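Local atomic coordinates of betaine aldehyde dehydrogenase (Staphylococcus aureus subsp. aureus COL, PDB entry 4QTO), a protein that catalyses the NAD-dependent oxidation of betaine aldehyde to glycine betaine, as a member of the aldehyde dehydrogenase family. Residues 33-39 / 228-234; 286-292 / 445-450; 317-323 / 420-426. All coordinates share one frame; numbering follows the deposited sequence. Where two conformers were deposited one is given.

Contact 1: 33-39 / 228-234; sequences QRQYIDG and GTINLIL
Gln35 meets Leu234 through a side-chain oxygen that accepts a backbone N-H. The glutamine leaves with CG anti to its own carbonyl carbon (chi1 -59°) and runs extended, which carries OE1 to the backbone N of Leu234 at 3.1 Å, on a lone pair in the carbonyl plane. At the other end Asn231 OD1 takes the N-H of Asp38 at 2.9 Å, almost straight along its C=O axis, while its ND2 donates to Gly228 O and also to Leu201 O. Between these two grips lies a single antiparallel bridge, the hydrogen-bonded pair Tyr36 and Leu232, with Leu232 N 2.7 Å from Tyr36 O. It lays the short N-terminal strand 35-37 against strand 230-232, which itself pairs in parallel with strand 200-204 of the Rossmann-type sheet expected to bind NAD. The Tyr36 ring slants across Ile230, CE2 lying 4.0 Å from CG1, and its hydroxyl reaches on to Glu221 of helix 211-223. Beyond the other flank of the bridge, Ile37 and Ile233 meet through their CD1 methyls at 3.6 Å. Gly228 leaves its N-H to a water that also accepts a weak hydrogen bond from Gly39 N and donates to Ile230 O.

Contact 2: 286-292 / 445-450; sequences NIIFDDA and AVFSKD
Phe447, which with Asp291 has most surface buried here, sets its ring against Asn286. The phenylalanine CG is anti to its carbonyl carbon (chi1 -76°), and the side chain leaves the sheet on the face shared by Asn286 and Ala445. There the CD1-CE1 side of the ring meets Asn286 OD1, which lies 3.4 Å from CE1, with amide and ring planes turned 44° apart. Its CB rests on the methyl of Ala292, a side chain small enough to let the turn come back close to the strand. The backbones of 286-288 and 445-447 are zipped in parallel register: Ile287 donates to Ala445 O and accepts from Phe447 N, and Phe289 N closes the ladder on Phe447 O.

Past the strands, Asp291 sits in a type I turn from Phe289 to Ala292. Its OD1 accepts a hydrogen bond from Ser448 OG at 2.7 Å, met from above the carboxylate plane. Ser448 OG in turn accepts from Asp450 N, an ST turn, so one small hydroxyl joins both segments. Asp291 O receives Lys449 N at 2.9 Å. The carboxylates of Asp291 and Asp450 come near each other, but Lys453 forms a salt bridge with Asp291, which probably eases their repulsion.

In this family such an alpha/beta sheet belongs to the domain carrying the catalytic cysteine. Asp450, its OD1 accepting from Lys453 N, is the N-cap of helix 451-460, which packs against Val446 and Phe289, whereas helix 294-306 covers Phe447 and Asn286 on the other face; strand 318-322 flanks 285-288 on the side away from 443-447.

Contact 3: 317-323 / 420-426; sequences SRILVQN and VTVEGFE
Arg318 sets out with CG anti to its backbone N (chi1 -173°) and stays extended to NE, while Glu423 turns CG anti to its carbonyl carbon (chi1 -74°); the two chains thereby cross obliquely over one face of the sheet and meet at their charged ends. The guanidinium comes side-on: NE donates a hydrogen bond to OE2 of Glu423 at 2.7 Å and NH2 to OE1 at 3.0 Å, each on a syn lone pair, and the two flat groups lie only 8° from coplanar. Leu320 runs alongside the glutamate, with CD2 3.6 Å from Glu423 CB.

Further along this face, Phe425 lays its ring over the backbone of Gln322. The CA of Gln322 stands 3.8 Å from the ring centroid, close to the normal, a CH-pi contact, while Leu320 O lies at the ring edge. The reverse face holds Ile319, Val321 and Val422, beta-branched residues apt for strands, and Val321 CG1 meets Val422 CG1 at 3.7 Å; Ile319 CD1 also touches Val420 CG2. Parallel bonding runs from Thr421 N on Ser317 O to Asn323 N on Phe425 O. Beyond it, Asn323 ND2 donates to Glu426 OE1 at 2.9 Å on its anti side, and Gln322 NE2 to Glu426 O at 3.1 Å, while Gln322 OE1 accepts from Asp290 N. The CA of Gly424 lies 3.3 Å from Asn323 OD1, a closeness its lack of a side chain permits.

The two strands are central neighbours in the parallel part of the alpha/beta sheet. Because Arg318 also donates to Thr406 OG1 and Asp437 O, and a water donates to Glu423 OE2, the buried ion pair is compensated on several sides; this probably keeps both groups charged and fixes their rotation.

Contacts 2 and 3, their centres about 11 Å apart, share a sheet in which strands 285-288 and 318-322 are neighbours. Ile288 N lies 2.8 Å from Leu320 O, and the rings of Phe289 and Phe425 meet edge-to-face. Along the chain, contact 3 is nested inside the loop that contact 2 closes. Contact 1 lies on the opposite side of the chain's centre, with its centre about 47 Å from that of contact 2 and about 46 Å from that of contact 3. Cys313, mercaptoethanol-modified and probably the family's catalytic cysteine, lies four residues before Ser317, whose side chain is about 11 Å from a bound PEG; the Arg34 side chain is about 6 Å from a bound PEG.

Contact 1: 33-39 / 228-234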
# COMPACT_ATOMS: atom_id res chain seq x y z
N GLN A 33 -26.09 -30.08 19.55
CA GLN A 33 -27.08 -30.35 18.52
C GLN A 33 -27.86 -29.08 18.17
O GLN A 33 -28.78 -29.13 17.35
CB GLN A 33 -28.07 -31.38 19.03
CG GLN A 33 -27.47 -32.76 19.28
CD GLN A 33 -28.50 -33.73 19.83
OE1 GLN A 33 -28.87 -34.74 19.18
NE2 GLN A 33 -29.05 -33.39 20.99
N ARG A 34 -27.49 -27.98 18.80
CA ARG A 34 -28.24 -26.74 18.72
C ARG A 34 -27.62 -25.58 17.97
O ARG A 34 -26.48 -25.61 17.57
CB ARG A 34 -28.49 -26.27 20.17
CG ARG A 34 -29.40 -27.21 20.98
CD ARG A 34 -29.64 -26.62 22.34
NE ARG A 34 -30.65 -27.37 23.06
CZ ARG A 34 -31.29 -26.90 24.13
NH1 ARG A 34 -32.22 -27.64 24.72
NH2 ARG A 34 -31.03 -25.69 24.61
N GLN A 35 -28.48 -24.59 17.73
CA GLN A 35 -28.06 -23.33 17.12
C GLN A 35 -27.39 -22.51 18.23
O GLN A 35 -27.55 -22.83 19.43
CB GLN A 35 -29.30 -22.58 16.62
CG GLN A 35 -30.09 -23.37 15.61
CD GLN A 35 -31.25 -22.61 15.03
OE1 GLN A 35 -31.18 -22.17 13.88
NE2 GLN A 35 -32.31 -22.43 15.82
N TYR A 36 -26.69 -21.45 17.86
CA TYR A 36 -26.05 -20.56 18.82
C TYR A 36 -26.48 -19.14 18.52
O TYR A 36 -26.09 -18.58 17.51
CB TYR A 36 -24.52 -20.69 18.78
CG TYR A 36 -23.81 -19.95 19.90
CD1 TYR A 36 -23.85 -20.42 21.20
CD2 TYR A 36 -23.09 -18.80 19.65
CE1 TYR A 36 -23.16 -19.77 22.21
CE2 TYR A 36 -22.40 -18.16 20.66
CZ TYR A 36 -22.46 -18.67 21.94
OH TYR A 36 -21.77 -18.08 23.02
N ILE A 37 -27.36 -18.59 19.35
CA ILE A 37 -27.93 -17.30 19.11
C ILE A 37 -27.79 -16.41 20.34
O ILE A 37 -28.24 -16.77 21.45
CB ILE A 37 -29.42 -17.42 18.69
CG1 ILE A 37 -29.58 -18.37 17.50
CG2 ILE A 37 -29.99 -16.04 18.40
CD1 ILE A 37 -31.01 -18.57 17.02
N ASP A 38 -27.16 -15.27 20.16
CA ASP A 38 -27.04 -14.30 21.22
C ASP A 38 -26.45 -14.90 22.50
O ASP A 38 -27.01 -14.73 23.62
CB ASP A 38 -28.40 -13.63 21.47
CG ASP A 38 -28.27 -12.23 22.05
OD1 ASP A 38 -27.17 -11.66 22.09
OD2 ASP A 38 -29.32 -11.67 22.42
N GLY A 39 -25.35 -15.60 22.33
CA GLY A 39 -24.61 -16.20 23.44
C GLY A 39 -25.19 -17.45 24.08
O GLY A 39 -24.70 -17.86 25.15
N GLY A 228 -23.78 -11.89 21.04
CA GLY A 228 -24.33 -11.45 19.77
C GLY A 228 -23.30 -11.26 18.66
O GLY A 228 -23.67 -11.14 17.50
N THR A 229 -22.01 -11.25 19.00
CA THR A 229 -20.96 -11.06 17.98
C THR A 229 -20.90 -12.22 16.98
O THR A 229 -20.64 -12.01 15.79
CB THR A 229 -19.57 -10.93 18.64
OG1 THR A 229 -19.58 -9.80 19.52
CG2 THR A 229 -18.46 -10.69 17.61
N ILE A 230 -21.11 -13.43 17.48
CA ILE A 230 -21.14 -14.63 16.64
C ILE A 230 -22.46 -15.36 16.85
O ILE A 230 -22.97 -15.46 17.98
CB ILE A 230 -19.94 -15.57 16.88
CG1 ILE A 230 -19.90 -16.12 18.31
CG2 ILE A 230 -18.66 -14.85 16.53
CD1 ILE A 230 -18.79 -17.13 18.54
N ASN A 231 -23.06 -15.84 15.76
CA ASN A 231 -24.30 -16.58 15.83
C ASN A 231 -24.29 -17.65 14.74
O ASN A 231 -23.76 -17.42 13.62
CB ASN A 231 -25.52 -15.68 15.60
CG ASN A 231 -25.54 -14.44 16.49
OD1 ASN A 231 -26.16 -14.44 17.56
ND2 ASN A 231 -24.84 -13.41 16.06
N LEU A 232 -24.86 -18.79 15.06
CA LEU A 232 -24.96 -19.94 14.19
C LEU A 232 -26.42 -20.36 14.04
O LEU A 232 -27.08 -20.70 15.03
CB LEU A 232 -24.15 -21.12 14.80
CG LEU A 232 -24.26 -22.49 14.13
CD1 LEU A 232 -23.75 -22.47 12.71
CD2 LEU A 232 -23.53 -23.58 14.93
N ILE A 233 -26.90 -20.33 12.81
CA ILE A 233 -28.23 -20.81 12.46
C ILE A 233 -28.05 -22.13 11.74
O ILE A 233 -27.11 -22.28 10.93
CB ILE A 233 -28.93 -19.80 11.54
CG1 ILE A 233 -29.23 -18.52 12.31
CG2 ILE A 233 -30.21 -20.38 10.94
CD1 ILE A 233 -30.17 -18.65 13.47
N LEU A 234 -28.94 -23.08 11.98
CA LEU A 234 -28.86 -24.37 11.34
C LEU A 234 -30.16 -24.59 10.59
O LEU A 234 -31.24 -24.43 11.17
CB LEU A 234 -28.67 -25.49 12.35
CG LEU A 234 -27.40 -25.45 13.21
CD1 LEU A 234 -27.42 -26.52 14.28
CD2 LEU A 234 -26.15 -25.59 12.37
O HOH W 1 -23.28 -14.63 20.59

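Contact 2: 286-292 / 445-450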
# COMPACT_ATOMS: atom_id res chain seq x y z
N ASN A 286 -7.80 -27.06 -17.55
CA ASN A 286 -6.47 -27.62 -17.26
C ASN A 286 -5.84 -27.75 -18.64
O ASN A 286 -6.19 -28.66 -19.41
CB ASN A 286 -6.63 -28.94 -16.54
CG ASN A 286 -5.31 -29.51 -16.09
OD1 ASN A 286 -4.25 -28.98 -16.46
ND2 ASN A 286 -5.35 -30.57 -15.31
N ILE A 287 -4.97 -26.81 -18.99
CA ILE A 287 -4.41 -26.71 -20.33
C ILE A 287 -3.04 -27.39 -20.38
O ILE A 287 -2.10 -26.98 -19.69
CB ILE A 287 -4.26 -25.23 -20.72
CG1 ILE A 287 -5.62 -24.52 -20.66
CG2 ILE A 287 -3.64 -25.08 -22.08
CD1 ILE A 287 -5.54 -23.02 -20.80
N ILE A 288 -2.93 -28.40 -21.23
CA ILE A 288 -1.72 -29.21 -21.33
C ILE A 288 -1.11 -29.11 -22.73
O ILE A 288 -1.70 -29.57 -23.71
CB ILE A 288 -2.05 -30.65 -20.97
CG1 ILE A 288 -2.72 -30.74 -19.58
CG2 ILE A 288 -0.82 -31.53 -21.07
CD1 ILE A 288 -3.29 -32.10 -19.28
N PHE A 289 0.04 -28.48 -22.81
CA PHE A 289 0.77 -28.36 -24.08
C PHE A 289 1.62 -29.57 -24.38
O PHE A 289 1.95 -30.36 -23.47
CB PHE A 289 1.65 -27.12 -24.05
CG PHE A 289 0.89 -25.83 -24.24
CD1 PHE A 289 0.66 -25.36 -25.52
CD2 PHE A 289 0.39 -25.13 -23.17
CE1 PHE A 289 -0.05 -24.20 -25.73
CE2 PHE A 289 -0.31 -23.94 -23.37
CZ PHE A 289 -0.53 -23.48 -24.67
N ASP A 290 2.01 -29.72 -25.65
CA ASP A 290 2.82 -30.87 -26.05
C ASP A 290 4.24 -30.85 -25.47
O ASP A 290 4.93 -31.85 -25.53
CB ASP A 290 2.75 -31.16 -27.56
CG ASP A 290 3.37 -30.13 -28.44
OD1 ASP A 290 4.22 -29.34 -27.96
OD2 ASP A 290 3.02 -30.15 -29.66
N ASP A 291 4.64 -29.72 -24.87
CA ASP A 291 5.91 -29.62 -24.20
C ASP A 291 5.81 -29.58 -22.67
O ASP A 291 6.76 -29.18 -21.99
CB ASP A 291 6.75 -28.46 -24.74
CG ASP A 291 6.12 -27.11 -24.53
OD1 ASP A 291 4.98 -27.03 -24.03
OD2 ASP A 291 6.80 -26.09 -24.87
N ALA A 292 4.66 -29.99 -22.15
CA ALA A 292 4.52 -30.22 -20.74
C ALA A 292 5.35 -31.43 -20.33
O ALA A 292 5.66 -32.31 -21.17
CB ALA A 292 3.09 -30.52 -20.42
N ALA A 445 -5.24 -24.03 -14.95
CA ALA A 445 -3.81 -24.31 -14.99
C ALA A 445 -3.28 -24.36 -16.41
O ALA A 445 -4.02 -24.65 -17.37
CB ALA A 445 -3.53 -25.66 -14.36
N VAL A 446 -1.98 -24.11 -16.52
CA VAL A 446 -1.25 -24.26 -17.76
C VAL A 446 -0.02 -25.09 -17.49
O VAL A 446 0.78 -24.77 -16.59
CB VAL A 446 -0.78 -22.90 -18.35
CG1 VAL A 446 -0.16 -23.18 -19.72
CG2 VAL A 446 -1.92 -21.91 -18.43
N PHE A 447 0.13 -26.20 -18.22
CA PHE A 447 1.28 -27.10 -18.11
C PHE A 447 2.14 -26.98 -19.37
O PHE A 447 1.66 -27.26 -20.51
CB PHE A 447 0.85 -28.55 -17.89
CG PHE A 447 0.39 -28.82 -16.51
CD1 PHE A 447 -0.91 -28.52 -16.11
CD2 PHE A 447 1.27 -29.29 -15.55
CE1 PHE A 447 -1.31 -28.71 -14.79
CE2 PHE A 447 0.87 -29.46 -14.23
CZ PHE A 447 -0.41 -29.18 -13.84
N SER A 448 3.39 -26.57 -19.17
CA SER A 448 4.37 -26.48 -20.23
C SER A 448 5.75 -26.25 -19.63
O SER A 448 5.84 -25.49 -18.67
CB SER A 448 4.09 -25.26 -21.12
OG SER A 448 5.10 -25.11 -22.11
N LYS A 449 6.79 -26.88 -20.18
CA LYS A 449 8.14 -26.62 -19.71
C LYS A 449 8.61 -25.26 -20.20
O LYS A 449 9.61 -24.76 -19.69
CB LYS A 449 9.11 -27.72 -20.15
CG LYS A 449 8.86 -29.02 -19.42
CD LYS A 449 9.69 -30.22 -19.84
CE LYS A 449 9.23 -30.81 -21.17
NZ LYS A 449 9.90 -32.11 -21.48
N ASP A 450 7.92 -24.68 -21.19
CA ASP A 450 8.23 -23.37 -21.72
C ASP A 450 7.52 -22.37 -20.80
O ASP A 450 6.35 -22.03 -21.01
CB ASP A 450 7.73 -23.26 -23.17
CG ASP A 450 8.04 -21.91 -23.84
OD1 ASP A 450 8.37 -20.91 -23.15
OD2 ASP A 450 7.87 -21.87 -25.08
O HOH W 2 6.86 -23.64 -26.55

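Contact 3: 317-323 / 420-426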
# COMPACT_ATOMS: atom_id res chain seq x y z
N SER A 317 -12.18 -29.78 -14.24
CA SER A 317 -13.07 -30.63 -14.99
C SER A 317 -12.96 -30.50 -16.50
O SER A 317 -13.47 -31.37 -17.21
CB SER A 317 -14.52 -30.32 -14.63
OG SER A 317 -14.90 -29.04 -15.06
N ARG A 318 -12.33 -29.42 -16.99
CA ARG A 318 -12.25 -29.18 -18.42
C ARG A 318 -10.81 -29.29 -18.89
O ARG A 318 -10.05 -28.31 -18.85
CB ARG A 318 -12.84 -27.83 -18.79
CG ARG A 318 -12.93 -27.61 -20.28
CD ARG A 318 -13.49 -26.26 -20.64
NE ARG A 318 -13.68 -26.18 -22.08
CZ ARG A 318 -14.28 -25.16 -22.69
NH1 ARG A 318 -14.70 -24.13 -21.98
NH2 ARG A 318 -14.46 -25.18 -24.00
N ILE A 319 -10.44 -30.47 -19.36
CA ILE A 319 -9.05 -30.67 -19.81
C ILE A 319 -8.96 -30.24 -21.27
O ILE A 319 -9.79 -30.64 -22.11
CB ILE A 319 -8.57 -32.10 -19.63
CG1 ILE A 319 -8.59 -32.49 -18.14
CG2 ILE A 319 -7.18 -32.26 -20.25
CD1 ILE A 319 -8.46 -33.95 -17.85
N LEU A 320 -7.98 -29.40 -21.56
CA LEU A 320 -7.70 -28.91 -22.91
C LEU A 320 -6.28 -29.38 -23.21
O LEU A 320 -5.33 -28.95 -22.56
CB LEU A 320 -7.79 -27.40 -23.00
CG LEU A 320 -9.17 -26.82 -22.82
CD1 LEU A 320 -9.20 -25.35 -22.53
CD2 LEU A 320 -9.95 -27.10 -24.07
N VAL A 321 -6.14 -30.30 -24.17
CA VAL A 321 -4.83 -30.92 -24.44
C VAL A 321 -4.44 -30.69 -25.90
O VAL A 321 -5.28 -30.76 -26.83
CB VAL A 321 -4.82 -32.43 -24.07
CG1 VAL A 321 -5.85 -33.20 -24.86
CG2 VAL A 321 -3.44 -33.03 -24.25
N GLN A 322 -3.19 -30.39 -26.13
CA GLN A 322 -2.75 -30.10 -27.48
C GLN A 322 -3.00 -31.31 -28.41
O GLN A 322 -2.72 -32.43 -28.02
CB GLN A 322 -1.29 -29.60 -27.48
CG GLN A 322 -0.92 -28.93 -28.78
CD GLN A 322 0.22 -27.94 -28.61
OE1 GLN A 322 1.05 -28.02 -27.70
NE2 GLN A 322 0.22 -26.93 -29.47
N ASN A 323 -3.53 -31.04 -29.61
CA ASN A 323 -3.89 -32.11 -30.53
C ASN A 323 -2.80 -33.12 -30.76
O ASN A 323 -3.07 -34.34 -30.88
CB ASN A 323 -4.37 -31.55 -31.87
CG ASN A 323 -5.75 -30.92 -31.79
OD1 ASN A 323 -6.61 -31.37 -31.02
ND2 ASN A 323 -5.97 -29.89 -32.60
N VAL A 420 -14.34 -35.58 -15.80
CA VAL A 420 -13.61 -34.61 -16.62
C VAL A 420 -13.98 -34.81 -18.08
O VAL A 420 -14.35 -35.90 -18.49
CB VAL A 420 -12.07 -34.73 -16.48
CG1 VAL A 420 -11.66 -34.64 -15.01
CG2 VAL A 420 -11.53 -36.01 -17.08
N THR A 421 -13.91 -33.72 -18.85
CA THR A 421 -14.06 -33.77 -20.31
C THR A 421 -12.68 -33.48 -20.88
O THR A 421 -11.86 -32.83 -20.22
CB THR A 421 -15.05 -32.70 -20.86
OG1 THR A 421 -14.69 -31.39 -20.39
CG2 THR A 421 -16.46 -33.01 -20.45
N VAL A 422 -12.43 -33.95 -22.09
CA VAL A 422 -11.17 -33.73 -22.78
C VAL A 422 -11.46 -33.15 -24.16
O VAL A 422 -12.17 -33.78 -24.97
CB VAL A 422 -10.33 -35.03 -22.93
CG1 VAL A 422 -8.97 -34.71 -23.54
CG2 VAL A 422 -10.12 -35.70 -21.56
N GLU A 423 -10.87 -31.99 -24.45
CA GLU A 423 -10.98 -31.33 -25.75
C GLU A 423 -9.58 -31.11 -26.26
O GLU A 423 -8.67 -30.85 -25.46
CB GLU A 423 -11.61 -29.94 -25.63
CG GLU A 423 -13.11 -29.92 -25.37
CD GLU A 423 -13.52 -28.58 -24.80
OE1 GLU A 423 -13.90 -27.67 -25.56
OE2 GLU A 423 -13.32 -28.40 -23.58
N GLY A 424 -9.42 -31.14 -27.57
CA GLY A 424 -8.12 -30.85 -28.15
C GLY A 424 -8.02 -29.41 -28.62
O GLY A 424 -9.04 -28.75 -28.90
N PHE A 425 -6.79 -28.90 -28.71
CA PHE A 425 -6.54 -27.57 -29.28
C PHE A 425 -5.30 -27.64 -30.16
O PHE A 425 -4.38 -28.43 -29.90
CB PHE A 425 -6.40 -26.47 -28.25
CG PHE A 425 -5.19 -26.60 -27.36
CD1 PHE A 425 -3.97 -26.09 -27.78
CD2 PHE A 425 -5.27 -27.21 -26.12
CE1 PHE A 425 -2.85 -26.19 -26.96
CE2 PHE A 425 -4.17 -27.29 -25.30
CZ PHE A 425 -2.96 -26.78 -25.72
N GLU A 426 -5.24 -26.81 -31.19
CA GLU A 426 -4.11 -26.86 -32.11
C GLU A 426 -2.97 -25.93 -31.70
O GLU A 426 -1.80 -26.32 -31.72
CB GLU A 426 -4.59 -26.51 -33.52
CG GLU A 426 -3.56 -26.68 -34.60
CD GLU A 426 -3.10 -28.13 -34.79
OE1 GLU A 426 -3.88 -29.08 -34.51
OE2 GLU A 426 -1.96 -28.29 -35.26
O HOH W 3 -16.03 -30.42 -18.23
O HOH W 4 -12.71 -30.52 -21.96